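Local coordinates for protein putative cellulase CEL6 (Mycobacterium tuberculosis, PDB 1UP2) that probably hydrolyses beta-1,4-glucosidic bonds in cellulose as a family 6 endoglucanase, and here holds an inhibitor built of glucose and a hydroxylated piperidine, at residues A[38-43]-A[260-265]; A[73-78]-A[113-118]; A[106-111]-A[151-156]; A[157-162]-A[183-188]. All blocks are in the same frame, centred on the assembly; numbering follows the deposited sequence. Where two conformers were deposited one is given.

Interaction 1: residues A[38-43]-A[260-265]. With BGC (beta-D-glucopyranose), chain E; IFM (5-hydroxymethyl-3,4-dihydroxypiperidine), chain D; ACT (acetate ion), chain H.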
loop_
_atom_site.group_PDB
_atom_site.type_symbol
_atom_site.label_atom_id
_atom_site.label_comp_id
_atom_site.label_asym_id
_atom_site.label_seq_id
_atom_site.Cartn_x
_atom_site.Cartn_y
_atom_site.Cartn_z
ATOM N N THR A 38 5.409 10.507 -10.612
ATOM C CA THR A 38 5.975 9.262 -10.104
ATOM C C THR A 38 4.821 8.298 -9.901
ATOM O O THR A 38 3.774 8.686 -9.347
ATOM C CB THR A 38 6.688 9.527 -8.773
ATOM O OG1 THR A 38 7.652 10.573 -8.934
ATOM C CG2 THR A 38 7.460 8.309 -8.301
ATOM N N PRO A 39 4.970 7.058 -10.370
ATOM C CA PRO A 39 3.880 6.079 -10.204
ATOM C C PRO A 39 3.617 5.779 -8.718
ATOM O O PRO A 39 4.564 5.547 -7.962
ATOM C CB PRO A 39 4.373 4.822 -10.916
ATOM C CG PRO A 39 5.760 5.092 -11.332
ATOM C CD PRO A 39 6.144 6.502 -11.069
ATOM N N GLN A 40 2.342 5.806 -8.345
ATOM C CA GLN A 40 1.883 5.526 -6.979
ATOM C C GLN A 40 0.623 4.645 -6.989
ATOM O O GLN A 40 -0.203 4.696 -7.922
ATOM C CB GLN A 40 1.518 6.836 -6.264
ATOM C CG GLN A 40 2.665 7.814 -6.110
ATOM C CD GLN A 40 2.225 9.255 -5.936
ATOM O OE1 GLN A 40 1.478 9.569 -5.006
ATOM N NE2 GLN A 40 2.759 10.143 -6.780
ATOM N N SER A 41 0.407 3.904 -5.914
ATOM C CA SER A 41 -0.740 3.017 -5.862
ATOM C C SER A 41 -2.048 3.776 -5.719
ATOM O O SER A 41 -2.118 4.871 -5.146
ATOM C CB SER A 41 -0.576 1.954 -4.766
ATOM O OG SER A 41 -0.932 2.498 -3.512
ATOM N N TYR A 42 -3.092 3.159 -6.245
ATOM C CA TYR A 42 -4.439 3.734 -6.312
ATOM C C TYR A 42 -5.282 3.000 -5.243
ATOM O O TYR A 42 -5.432 1.784 -5.281
ATOM C CB TYR A 42 -4.925 3.489 -7.736
ATOM C CG TYR A 42 -6.340 3.812 -8.071
ATOM C CD1 TYR A 42 -6.761 5.104 -8.218
ATOM C CD2 TYR A 42 -7.228 2.792 -8.388
ATOM C CE1 TYR A 42 -8.076 5.377 -8.601
ATOM C CE2 TYR A 42 -8.511 3.059 -8.791
ATOM C CZ TYR A 42 -8.926 4.340 -8.900
ATOM O OH TYR A 42 -10.229 4.565 -9.291
ATOM N N TRP A 43 -5.735 3.741 -4.242
ATOM C CA TRP A 43 -6.368 3.152 -3.060
ATOM C C TRP A 43 -7.890 3.043 -3.236
ATOM O O TRP A 43 -8.571 4.018 -3.612
ATOM C CB TRP A 43 -6.086 3.988 -1.806
ATOM C CG TRP A 43 -4.671 3.964 -1.326
ATOM C CD1 TRP A 43 -3.585 4.407 -2.008
ATOM C CD2 TRP A 43 -4.184 3.530 -0.050
ATOM N NE1 TRP A 43 -2.449 4.247 -1.264
ATOM C CE2 TRP A 43 -2.779 3.739 -0.046
ATOM C CE3 TRP A 43 -4.781 3.007 1.097
ATOM C CZ2 TRP A 43 -1.978 3.446 1.029
ATOM C CZ3 TRP A 43 -3.968 2.706 2.190
ATOM C CH2 TRP A 43 -2.582 2.943 2.153
ATOM N N ILE A 260 3.503 3.285 -2.278
ATOM C CA ILE A 260 2.193 2.740 -1.973
ATOM C C ILE A 260 1.361 3.852 -1.351
ATOM O O ILE A 260 0.375 4.278 -1.936
ATOM C CB ILE A 260 2.329 1.466 -1.102
ATOM C CG1 ILE A 260 3.084 0.371 -1.903
ATOM C CG2 ILE A 260 0.955 0.941 -0.704
ATOM C CD1 ILE A 260 3.494 -0.899 -1.105
ATOM N N LYS A 261 1.773 4.354 -0.190
ATOM C CA LYS A 261 1.273 5.643 0.311
ATOM C C LYS A 261 1.558 6.722 -0.740
ATOM O O LYS A 261 2.607 6.671 -1.376
ATOM C CB LYS A 261 1.983 6.003 1.627
ATOM C CG LYS A 261 1.701 7.423 2.162
ATOM C CD LYS A 261 0.259 7.530 2.726
ATOM C CE LYS A 261 -0.091 8.969 3.129
ATOM N NZ LYS A 261 -1.555 9.175 3.446
ATOM N N ARG A 262 0.643 7.692 -0.897
ATOM C CA ARG A 262 0.840 8.832 -1.816
ATOM C C ARG A 262 1.419 10.070 -1.106
ATOM O O ARG A 262 0.745 10.659 -0.246
ATOM C CB ARG A 262 -0.485 9.187 -2.499
ATOM C CG ARG A 262 -1.074 8.050 -3.329
ATOM C CD ARG A 262 -2.232 8.444 -4.286
ATOM N NE ARG A 262 -2.301 7.551 -5.444
ATOM C CZ ARG A 262 -3.111 7.693 -6.487
ATOM N NH1 ARG A 262 -4.003 8.675 -6.557
ATOM N NH2 ARG A 262 -3.061 6.792 -7.455
ATOM N N PRO A 263 2.664 10.444 -1.418
ATOM C CA PRO A 263 3.311 11.603 -0.772
ATOM C C PRO A 263 2.447 12.855 -0.868
ATOM O O PRO A 263 1.954 13.156 -1.952
ATOM C CB PRO A 263 4.599 11.778 -1.566
ATOM C CG PRO A 263 4.960 10.389 -1.949
ATOM C CD PRO A 263 3.586 9.769 -2.367
ATOM N N GLY A 264 2.237 13.535 0.259
ATOM C CA GLY A 264 1.363 14.693 0.297
ATOM C C GLY A 264 0.017 14.425 0.942
ATOM O O GLY A 264 -0.637 15.326 1.443
ATOM N N GLU A 265 -0.419 13.174 0.926
ATOM C CA GLU A 265 -1.689 12.852 1.512
ATOM C C GLU A 265 -1.488 12.712 3.025
ATOM O O GLU A 265 -0.579 12.004 3.491
ATOM C CB GLU A 265 -2.300 11.647 0.802
ATOM C CG GLU A 265 -2.529 11.985 -0.669
ATOM C CD GLU A 265 -3.395 11.017 -1.435
ATOM O OE1 GLU A 265 -3.726 9.894 -0.941
ATOM O OE2 GLU A 265 -3.759 11.410 -2.588
HETATM C C2 BGC E . -6.064 7.067 3.905
HETATM C C3 BGC E . -6.605 6.871 2.473
HETATM C C4 BGC E . -5.597 7.268 1.386
HETATM C C5 BGC E . -4.193 6.673 1.704
HETATM C C6 BGC E . -3.046 7.057 0.748
HETATM C C1 BGC E . -4.642 6.531 4.036
HETATM O O2 BGC E . -6.928 6.535 4.914
HETATM O O3 BGC E . -7.831 7.557 2.300
HETATM O O4 BGC E . -6.119 6.804 0.154
HETATM O O5 BGC E . -3.812 7.050 3.015
HETATM O O6 BGC E . -2.673 8.417 0.928
HETATM O O4 IFM D . -4.129 6.937 5.287
HETATM C C4 IFM D . -3.042 6.106 5.729
HETATM C C3 IFM D . -2.196 7.007 6.591
HETATM O O3 IFM D . -1.388 7.839 5.756
HETATM C C2 IFM D . -1.378 6.216 7.602
HETATM N N IFM D . -2.213 5.459 8.541
HETATM C C1 IFM D . -3.506 5.008 8.034
HETATM C C5 IFM D . -3.577 4.874 6.498
HETATM C C6 IFM D . -2.940 3.583 6.012
HETATM O O6 IFM D . -1.535 3.636 5.978
HETATM C C ACT H . -7.430 9.124 -8.650
HETATM O O ACT H . -6.766 9.344 -7.640
HETATM O OXT ACT H . -6.955 8.592 -9.671
HETATM C CH3 ACT H . -8.887 9.532 -8.681
HETATM O O HOH W 1 0.878 11.980 -4.191
#

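Interaction 2: residues A[73-78]-A[113-118]. With IFM (5-hydroxymethyl-3,4-dihydroxypiperidine), chain D.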
loop_
_atom_site.group_PDB
_atom_site.type_symbol
_atom_site.label_atom_id
_atom_site.label_comp_id
_atom_site.label_asym_id
_atom_site.label_seq_id
_atom_site.Cartn_x
_atom_site.Cartn_y
_atom_site.Cartn_z
ATOM N N LEU A 73 -2.768 -1.218 -7.196
ATOM C CA LEU A 73 -3.991 -0.892 -6.462
ATOM C C LEU A 73 -3.789 -1.323 -5.026
ATOM O O LEU A 73 -3.209 -2.384 -4.758
ATOM C CB LEU A 73 -5.175 -1.648 -7.044
ATOM C CG LEU A 73 -5.448 -1.262 -8.514
ATOM C CD1 LEU A 73 -4.682 -2.163 -9.456
ATOM C CD2 LEU A 73 -6.886 -1.307 -8.822
ATOM N N THR A 74 -4.270 -0.504 -4.105
ATOM C CA THR A 74 -4.271 -0.825 -2.692
ATOM C C THR A 74 -5.700 -0.986 -2.193
ATOM O O THR A 74 -6.555 -0.067 -2.335
ATOM C CB THR A 74 -3.559 0.284 -1.921
ATOM O OG1 THR A 74 -2.196 0.376 -2.375
ATOM C CG2 THR A 74 -3.469 -0.044 -0.409
ATOM N N LEU A 75 -5.953 -2.153 -1.605
ATOM C CA LEU A 75 -7.237 -2.481 -1.019
ATOM C C LEU A 75 -7.223 -2.128 0.450
ATOM O O LEU A 75 -6.424 -2.652 1.218
ATOM C CB LEU A 75 -7.562 -3.959 -1.256
ATOM C CG LEU A 75 -7.650 -4.400 -2.723
ATOM C CD1 LEU A 75 -8.145 -5.856 -2.762
ATOM C CD2 LEU A 75 -8.540 -3.456 -3.606
ATOM N N TYR A 76 -8.100 -1.219 0.851
ATOM C CA TYR A 76 -8.106 -0.675 2.209
ATOM C C TYR A 76 -9.546 -0.559 2.722
ATOM O O TYR A 76 -10.018 0.527 3.055
ATOM C CB TYR A 76 -7.369 0.688 2.232
ATOM C CG TYR A 76 -7.002 1.223 3.583
ATOM C CD1 TYR A 76 -6.400 0.405 4.574
ATOM C CD2 TYR A 76 -7.180 2.588 3.881
ATOM C CE1 TYR A 76 -6.071 0.910 5.824
ATOM C CE2 TYR A 76 -6.884 3.083 5.149
ATOM C CZ TYR A 76 -6.323 2.248 6.110
ATOM O OH TYR A 76 -5.997 2.789 7.353
ATOM N N GLY A 77 -10.252 -1.691 2.756
ATOM C CA GLY A 77 -11.645 -1.715 3.141
ATOM C C GLY A 77 -11.997 -2.648 4.306
ATOM O O GLY A 77 -13.187 -2.905 4.534
ATOM N N ILE A 78 -11.001 -3.128 5.045
ATOM C CA ILE A 78 -11.237 -4.158 6.075
ATOM C C ILE A 78 -12.173 -3.646 7.159
ATOM O O ILE A 78 -12.101 -2.465 7.531
ATOM C CB ILE A 78 -9.908 -4.631 6.698
ATOM C CG1 ILE A 78 -10.022 -6.016 7.338
ATOM C CG2 ILE A 78 -9.375 -3.625 7.722
ATOM C CD1 ILE A 78 -10.180 -7.157 6.350
ATOM N N ALA A 113 -2.146 -6.618 -12.899
ATOM C CA ALA A 113 -2.307 -5.735 -11.774
ATOM C C ALA A 113 -1.422 -6.156 -10.617
ATOM O O ALA A 113 -1.080 -7.316 -10.433
ATOM C CB ALA A 113 -3.788 -5.685 -11.311
ATOM N N THR A 114 -1.067 -5.182 -9.818
ATOM C CA THR A 114 -0.342 -5.428 -8.596
ATOM C C THR A 114 -1.291 -5.021 -7.479
ATOM O O THR A 114 -1.825 -3.933 -7.537
ATOM C CB THR A 114 0.954 -4.581 -8.596
ATOM O OG1 THR A 114 1.846 -5.037 -9.632
ATOM C CG2 THR A 114 1.710 -4.791 -7.325
ATOM N N ILE A 115 -1.554 -5.905 -6.506
ATOM C CA ILE A 115 -2.510 -5.631 -5.452
ATOM C C ILE A 115 -1.846 -5.654 -4.103
ATOM O O ILE A 115 -1.244 -6.680 -3.725
ATOM C CB ILE A 115 -3.666 -6.669 -5.399
ATOM C CG1 ILE A 115 -4.232 -6.946 -6.800
ATOM C CG2 ILE A 115 -4.739 -6.169 -4.430
ATOM C CD1 ILE A 115 -4.920 -5.772 -7.440
ATOM N N ILE A 116 -1.948 -4.538 -3.387
ATOM C CA ILE A 116 -1.504 -4.466 -1.992
ATOM C C ILE A 116 -2.736 -4.715 -1.122
ATOM O O ILE A 116 -3.659 -3.870 -1.068
ATOM C CB ILE A 116 -0.856 -3.076 -1.697
ATOM C CG1 ILE A 116 0.257 -2.741 -2.697
ATOM C CG2 ILE A 116 -0.318 -3.023 -0.253
ATOM C CD1 ILE A 116 1.416 -3.795 -2.796
ATOM N N VAL A 117 -2.769 -5.857 -0.417
ATOM C CA VAL A 117 -3.926 -6.239 0.369
ATOM C C VAL A 117 -3.863 -5.737 1.811
ATOM O O VAL A 117 -3.114 -6.251 2.637
ATOM C CB VAL A 117 -4.145 -7.777 0.373
ATOM C CG1 VAL A 117 -5.435 -8.123 1.111
ATOM C CG2 VAL A 117 -4.169 -8.317 -1.029
ATOM N N GLU A 118 -4.681 -4.719 2.081
ATOM C CA GLU A 118 -5.001 -4.235 3.428
ATOM C C GLU A 118 -3.832 -3.815 4.319
ATOM O O GLU A 118 -3.520 -4.482 5.286
ATOM C CB GLU A 118 -5.893 -5.263 4.169
ATOM C CG GLU A 118 -7.216 -5.506 3.473
ATOM C CD GLU A 118 -8.122 -4.289 3.429
ATOM O OE1 GLU A 118 -7.954 -3.321 4.251
ATOM O OE2 GLU A 118 -9.029 -4.316 2.551
HETATM O O4 IFM D . -4.129 6.937 5.287
HETATM C C4 IFM D . -3.042 6.106 5.729
HETATM C C3 IFM D . -2.196 7.007 6.591
HETATM O O3 IFM D . -1.388 7.839 5.756
HETATM C C2 IFM D . -1.378 6.216 7.602
HETATM N N IFM D . -2.213 5.459 8.541
HETATM C C1 IFM D . -3.506 5.008 8.034
HETATM C C5 IFM D . -3.577 4.874 6.498
HETATM C C6 IFM D . -2.940 3.583 6.012
HETATM O O6 IFM D . -1.535 3.636 5.978
#

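Interaction 3: residues A[106-111]-A[151-156]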
loop_
_atom_site.group_PDB
_atom_site.type_symbol
_atom_site.label_atom_id
_atom_site.label_comp_id
_atom_site.label_asym_id
_atom_site.label_seq_id
_atom_site.Cartn_x
_atom_site.Cartn_y
_atom_site.Cartn_z
ATOM N N SER A 106 -13.749 -9.695 -10.148
ATOM C CA SER A 106 -14.500 -9.577 -11.384
ATOM C C SER A 106 -13.999 -8.439 -12.305
ATOM O O SER A 106 -13.861 -8.599 -13.550
ATOM C CB SER A 106 -15.981 -9.390 -11.033
ATOM O OG SER A 106 -16.753 -9.309 -12.199
ATOM N N GLY A 107 -13.690 -7.293 -11.723
ATOM C CA GLY A 107 -13.117 -6.214 -12.501
ATOM C C GLY A 107 -11.673 -6.499 -12.937
ATOM O O GLY A 107 -11.256 -6.005 -13.982
ATOM N N LEU A 108 -10.901 -7.276 -12.154
ATOM C CA LEU A 108 -9.537 -7.668 -12.576
ATOM C C LEU A 108 -9.535 -8.573 -13.802
ATOM O O LEU A 108 -8.707 -8.419 -14.684
ATOM C CB LEU A 108 -8.775 -8.372 -11.431
ATOM C CG LEU A 108 -8.364 -7.498 -10.245
ATOM C CD1 LEU A 108 -7.771 -8.371 -9.160
ATOM C CD2 LEU A 108 -7.349 -6.433 -10.623
ATOM N N GLY A 109 -10.465 -9.525 -13.844
ATOM C CA GLY A 109 -10.522 -10.526 -14.894
ATOM C C GLY A 109 -9.201 -11.227 -15.008
ATOM O O GLY A 109 -8.752 -11.815 -14.033
ATOM N N SER A 110 -8.574 -11.130 -16.189
ATOM C CA SER A 110 -7.280 -11.718 -16.474
ATOM C C SER A 110 -6.231 -10.619 -16.682
ATOM O O SER A 110 -5.172 -10.887 -17.238
ATOM C CB SER A 110 -7.390 -12.590 -17.740
ATOM O OG SER A 110 -7.975 -11.890 -18.843
ATOM N N SER A 111 -6.530 -9.386 -16.244
ATOM C CA SER A 111 -5.692 -8.235 -16.571
ATOM C C SER A 111 -4.515 -8.112 -15.597
ATOM O O SER A 111 -4.609 -8.546 -14.437
ATOM C CB SER A 111 -6.526 -6.950 -16.577
ATOM O OG SER A 111 -7.457 -6.962 -17.650
ATOM N N PRO A 151 -4.694 -14.680 -12.966
ATOM C CA PRO A 151 -3.316 -15.194 -12.985
ATOM C C PRO A 151 -2.281 -14.055 -13.079
ATOM O O PRO A 151 -1.155 -14.177 -12.600
ATOM C CB PRO A 151 -3.291 -16.129 -14.204
ATOM C CG PRO A 151 -4.379 -15.639 -15.096
ATOM C CD PRO A 151 -5.453 -15.126 -14.150
ATOM N N ALA A 152 -2.690 -12.935 -13.671
ATOM C CA ALA A 152 -1.819 -11.777 -13.880
ATOM C C ALA A 152 -1.845 -10.739 -12.761
ATOM O O ALA A 152 -1.264 -9.654 -12.895
ATOM C CB ALA A 152 -2.184 -11.097 -15.224
ATOM N N ALA A 153 -2.550 -11.049 -11.682
ATOM C CA ALA A 153 -2.491 -10.225 -10.475
ATOM C C ALA A 153 -1.357 -10.691 -9.586
ATOM O O ALA A 153 -1.260 -11.883 -9.216
ATOM C CB ALA A 153 -3.777 -10.285 -9.740
ATOM N N ALA A 154 -0.464 -9.766 -9.286
ATOM C CA ALA A 154 0.621 -10.016 -8.351
ATOM C C ALA A 154 0.151 -9.471 -7.023
ATOM O O ALA A 154 -0.005 -8.233 -6.848
ATOM C CB ALA A 154 1.837 -9.348 -8.798
ATOM N N VAL A 155 -0.084 -10.383 -6.088
ATOM C CA VAL A 155 -0.772 -10.037 -4.844
ATOM C C VAL A 155 0.199 -10.057 -3.681
ATOM O O VAL A 155 0.870 -11.067 -3.454
ATOM C CB VAL A 155 -1.967 -11.018 -4.595
ATOM C CG1 VAL A 155 -2.648 -10.778 -3.214
ATOM C CG2 VAL A 155 -2.975 -10.919 -5.738
ATOM N N TYR A 156 0.243 -8.956 -2.932
ATOM C CA TYR A 156 1.119 -8.824 -1.761
ATOM C C TYR A 156 0.255 -8.488 -0.532
ATOM O O TYR A 156 -0.405 -7.425 -0.465
ATOM C CB TYR A 156 2.174 -7.734 -1.982
ATOM C CG TYR A 156 3.062 -7.980 -3.170
ATOM C CD1 TYR A 156 2.651 -7.607 -4.439
ATOM C CD2 TYR A 156 4.308 -8.593 -3.028
ATOM C CE1 TYR A 156 3.437 -7.836 -5.545
ATOM C CE2 TYR A 156 5.107 -8.858 -4.147
ATOM C CZ TYR A 156 4.654 -8.458 -5.401
ATOM O OH TYR A 156 5.409 -8.693 -6.535
#

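Interaction 4: residues A[157-162]-A[183-188]. With IFM (5-hydroxymethyl-3,4-dihydroxypiperidine), chain B; ACT (acetate ion), chain I.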
loop_
_atom_site.group_PDB
_atom_site.type_symbol
_atom_site.label_atom_id
_atom_site.label_comp_id
_atom_site.label_asym_id
_atom_site.label_seq_id
_atom_site.Cartn_x
_atom_site.Cartn_y
_atom_site.Cartn_z
ATOM N N VAL A 157 0.254 -9.385 0.437
ATOM C CA VAL A 157 -0.461 -9.164 1.679
ATOM C C VAL A 157 0.332 -8.215 2.553
ATOM O O VAL A 157 1.533 -8.418 2.806
ATOM C CB VAL A 157 -0.723 -10.496 2.403
ATOM C CG1 VAL A 157 -1.498 -10.293 3.717
ATOM C CG2 VAL A 157 -1.454 -11.449 1.450
ATOM N N ASP A 158 -0.326 -7.196 3.081
ATOM C CA ASP A 158 0.422 -6.278 3.948
ATOM C C ASP A 158 0.898 -6.922 5.263
ATOM O O ASP A 158 0.158 -7.602 5.939
ATOM C CB ASP A 158 -0.292 -5.006 4.230
ATOM C CG ASP A 158 0.629 -3.991 4.878
ATOM O OD1 ASP A 158 1.476 -3.465 4.145
ATOM O OD2 ASP A 158 0.597 -3.712 6.102
ATOM N N ALA A 159 2.144 -6.624 5.622
ATOM C CA ALA A 159 2.836 -7.293 6.710
ATOM C C ALA A 159 3.474 -6.298 7.718
ATOM O O ALA A 159 4.343 -6.677 8.481
ATOM C CB ALA A 159 3.905 -8.230 6.102
ATOM N N GLY A 160 3.017 -5.039 7.739
ATOM C CA GLY A 160 3.522 -4.060 8.695
ATOM C C GLY A 160 4.911 -3.574 8.318
ATOM O O GLY A 160 5.176 -3.269 7.162
ATOM N N HIS A 161 5.800 -3.528 9.311
ATOM C CA HIS A 161 7.165 -3.016 9.164
ATOM C C HIS A 161 8.073 -3.573 10.253
ATOM O O HIS A 161 7.643 -4.242 11.186
ATOM C CB HIS A 161 7.229 -1.459 9.111
ATOM C CG HIS A 161 6.691 -0.776 10.330
ATOM N ND1 HIS A 161 7.202 -0.983 11.597
ATOM C CD2 HIS A 161 5.706 0.137 10.469
ATOM C CE1 HIS A 161 6.514 -0.261 12.462
ATOM N NE2 HIS A 161 5.599 0.424 11.803
ATOM N N SER A 162 9.352 -3.269 10.104
ATOM C CA SER A 162 10.409 -3.860 10.882
ATOM C C SER A 162 10.368 -3.495 12.354
ATOM O O SER A 162 11.121 -4.076 13.143
ATOM C CB SER A 162 11.750 -3.475 10.249
ATOM O OG SER A 162 11.888 -2.058 10.374
ATOM N N ARG A 183 1.844 -13.720 -4.202
ATOM C CA ARG A 183 3.241 -13.498 -4.527
ATOM C C ARG A 183 4.051 -13.279 -3.256
ATOM O O ARG A 183 5.206 -13.690 -3.169
ATOM C CB ARG A 183 3.380 -12.352 -5.549
ATOM C CG ARG A 183 4.816 -11.947 -5.851
ATOM C CD ARG A 183 5.628 -13.099 -6.482
ATOM N NE ARG A 183 6.980 -12.687 -6.819
ATOM C CZ ARG A 183 7.867 -13.470 -7.399
ATOM N NH1 ARG A 183 7.546 -14.725 -7.736
ATOM N NH2 ARG A 183 9.087 -12.999 -7.667
ATOM N N GLY A 184 3.449 -12.620 -2.270
ATOM C CA GLY A 184 4.095 -12.438 -0.994
ATOM C C GLY A 184 3.460 -11.359 -0.184
ATOM O O GLY A 184 2.233 -11.380 0.044
ATOM N N PHE A 185 4.296 -10.399 0.242
ATOM C CA PHE A 185 3.882 -9.406 1.232
ATOM C C PHE A 185 4.427 -7.995 0.984
ATOM O O PHE A 185 5.341 -7.789 0.180
ATOM C CB PHE A 185 4.229 -9.897 2.648
ATOM C CG PHE A 185 5.690 -10.158 2.875
ATOM C CD1 PHE A 185 6.266 -11.359 2.472
ATOM C CD2 PHE A 185 6.480 -9.227 3.506
ATOM C CE1 PHE A 185 7.624 -11.592 2.692
ATOM C CE2 PHE A 185 7.839 -9.467 3.733
ATOM C CZ PHE A 185 8.405 -10.610 3.325
ATOM N N SER A 186 3.818 -7.008 1.640
ATOM C CA SER A 186 4.285 -5.631 1.547
ATOM C C SER A 186 4.765 -5.115 2.905
ATOM O O SER A 186 4.276 -5.539 3.964
ATOM C CB SER A 186 3.200 -4.702 0.964
ATOM O OG SER A 186 2.038 -4.728 1.752
ATOM N N LEU A 187 5.734 -4.204 2.856
ATOM C CA LEU A 187 6.350 -3.612 4.039
ATOM C C LEU A 187 6.449 -2.094 3.972
ATOM O O LEU A 187 6.525 -1.520 2.899
ATOM C CB LEU A 187 7.771 -4.140 4.215
ATOM C CG LEU A 187 7.999 -5.617 4.528
ATOM C CD1 LEU A 187 9.531 -5.880 4.536
ATOM C CD2 LEU A 187 7.315 -5.993 5.880
ATOM N N ASN A 188 6.440 -1.460 5.137
ATOM C CA ASN A 188 6.695 -0.014 5.279
ATOM C C ASN A 188 5.601 0.890 4.719
ATOM O O ASN A 188 5.845 2.096 4.518
ATOM C CB ASN A 188 8.019 0.384 4.577
ATOM C CG ASN A 188 8.763 1.479 5.321
ATOM O OD1 ASN A 188 8.730 1.516 6.551
ATOM N ND2 ASN A 188 9.487 2.333 4.592
HETATM O O4 IFM B . 0.924 2.511 14.243
HETATM C C4 IFM B . 1.795 1.460 14.681
HETATM C C3 IFM B . 3.242 1.882 14.474
HETATM O O3 IFM B . 3.527 1.940 13.070
HETATM C C2 IFM B . 4.225 0.915 15.145
HETATM N N IFM B . 3.857 0.609 16.525
HETATM C C1 IFM B . 2.475 0.170 16.730
HETATM C C5 IFM B . 1.503 1.197 16.156
HETATM C C6 IFM B . 0.036 0.738 16.246
HETATM O O6 IFM B . -0.259 0.335 17.574
HETATM C C ACT I . 10.850 -16.020 -8.702
HETATM O O ACT I . 11.313 -14.870 -8.905
HETATM O OXT ACT I . 9.674 -16.410 -8.955
HETATM C CH3 ACT I . 11.747 -16.976 -8.012
#

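Interaction 1: residues A[38-43]-A[260-265]
W43 and S41 meet on one acceptor, I260's carbonyl oxygen. NE1 of W43 points its N-H at I260 O over 2.9 Å, close to the indole plane, and S41 OG gives its proton to the same oxygen at 2.7 Å; both come from one face of that carbonyl. S41 OG does this because it stands between its backbone N and carbonyl carbon (chi1 82°), where it also bonds to T74. The NE1 bond and the glucose over one face, BGC C5 3.5 Å above the ring plane, help set the indole's rotation. R262 runs extended beside the 38-43 backbone and gives a weak NE bond to S41 O; its NH2 forms a salt bridge with D13. Q40 OE1 touches R262 CB at 3.2 Å, the amide and guanidinium planes 71° apart, and a water joins it to P263 O. Beyond the indole, K261 bends at chi2 (72°) and brings NZ to the IFM hydroxyl O3 at 2.7 Å and to O5 and O6 of the glucose. E265 OE1 accepts from BGC O6 at 2.6 Å. An aromatic platform under a sugar, with charged side chains holding its hydroxyls, is characteristic of a glycoside hydrolase substrate cleft.

Interaction 2: residues A[73-78]-A[113-118]
L73 N bonds to T114 O, I116 N to L73 O at 2.8 Å, and L75 N to I116 O, so the strand through L73 and T74 runs parallel to strand 113-117; the two are the arms of a beta-alpha-beta unit with helix 94-108 between them. E118 N gives L75 O a more bent bond (132° at the hydrogen). Apolar contacts fill the face of L73, L75 and I115, where L75 CD1 lies 3.8 Å from I115 CG2 and L73 CD1 reaches I115 CD1 and A113 CB. On the other face, T74 OG1 passes 3.8 Å from I116 CB and bonds to S41. E118 folds back at chi2 (-65°), setting its carboxylate across the loop of Y76 to I78: G77 N donates to the syn lone pair of OE2 at 2.9 Å, I78 N weakly to OE1, and Y97 also bonds to OE2. Among these partners the buried carboxylate is probably stabilised as an anion, and it ties down the loop carrying Y76, whose OH lies 3.3 Å from IFM C5.

Interaction 3: residues A[106-111]-A[151-156]
A152 lays its methyl against the peptide oxygens of the turn that follows helix 94-108. Its CB stands 3.6 Å from S110 O and also 3.6 Å from S111 O, so one small group rests on two successive carbonyls, with no hydrogen bond joining the segments. The turn that presents those oxygens runs from L108 to S111 and is of type II', closed by S111 N bonding to L108 O at 2.8 Å; G109 takes it out of the helix with positive phi (54°). Deeper in, L108 CD1 comes within 4.5 Å of A153 CB, a loose apolar touch. L108 is buried: it leans on A113 and I115 of the neighbouring strand and on V57 and T61 of helix 50-66. A152 is itself held by backbone bonding to A113, so the two segments are also tied through the strand between them. This is the packing of an alpha/beta barrel at the end where the strands begin: a helix C-terminus and its turn lie beside the start of a nearby parallel strand.

Interaction 4: residues A[157-162]-A[183-188]
A chi1 of -168° carries the D158 carboxylate away from its own N and over S186, whose OG sits between its own N and carbonyl carbon at chi1 59°. S186 OG gives its proton to the anti side of D158 OD1 at 2.8 Å, slightly out of the carboxylate plane. The other oxygen, OD2, takes G160 N from above that plane, making an Asx turn, and also accepts from D120 N. Beneath this polar pair lies a parallel ladder: V157 N bonds to G184 O, S186 N to V157 O, and A159 N to S186 O at 2.9 Å. These strands are the two arms of a beta-alpha-beta unit closed over by helix 167-176, part of the distorted barrel of family 6 hydrolases. Past the strand ends, N188 N reaches G160 O at 3.0 Å. A159 CB lies 3.8 Å from F185 CD2, on the face of V157, and 4.1 Å from L187 CD2. H161, beyond the turn, directs NE2 in its ring plane at O3 of a second piperidine, 2.9 Å away and nearly straight (169°).

Overall arrangement
All four contacts reach one seven-stranded parallel sheet whose strands follow chain order. Interaction 1 spans the chain, joining the first strand to the loop after the last, and the other three are nested within the loop it closes. Interactions 1 and 2, with centres 12 Å apart, meet through neighbouring strands 42-44 and 72-75 and both touch one piperidine. Interactions 2 and 3 alternate along the chain and meet where strands 113-117 and 153-158 pair; interaction 4 continues strand 153-158 toward its C-terminal end. Interaction 3 lies about 20 Å from interaction 1, centre to centre, at the opposite end of the strands from the sugars, whereas 1, 2 and 4 bring strand ends and loops to the ligand cleft.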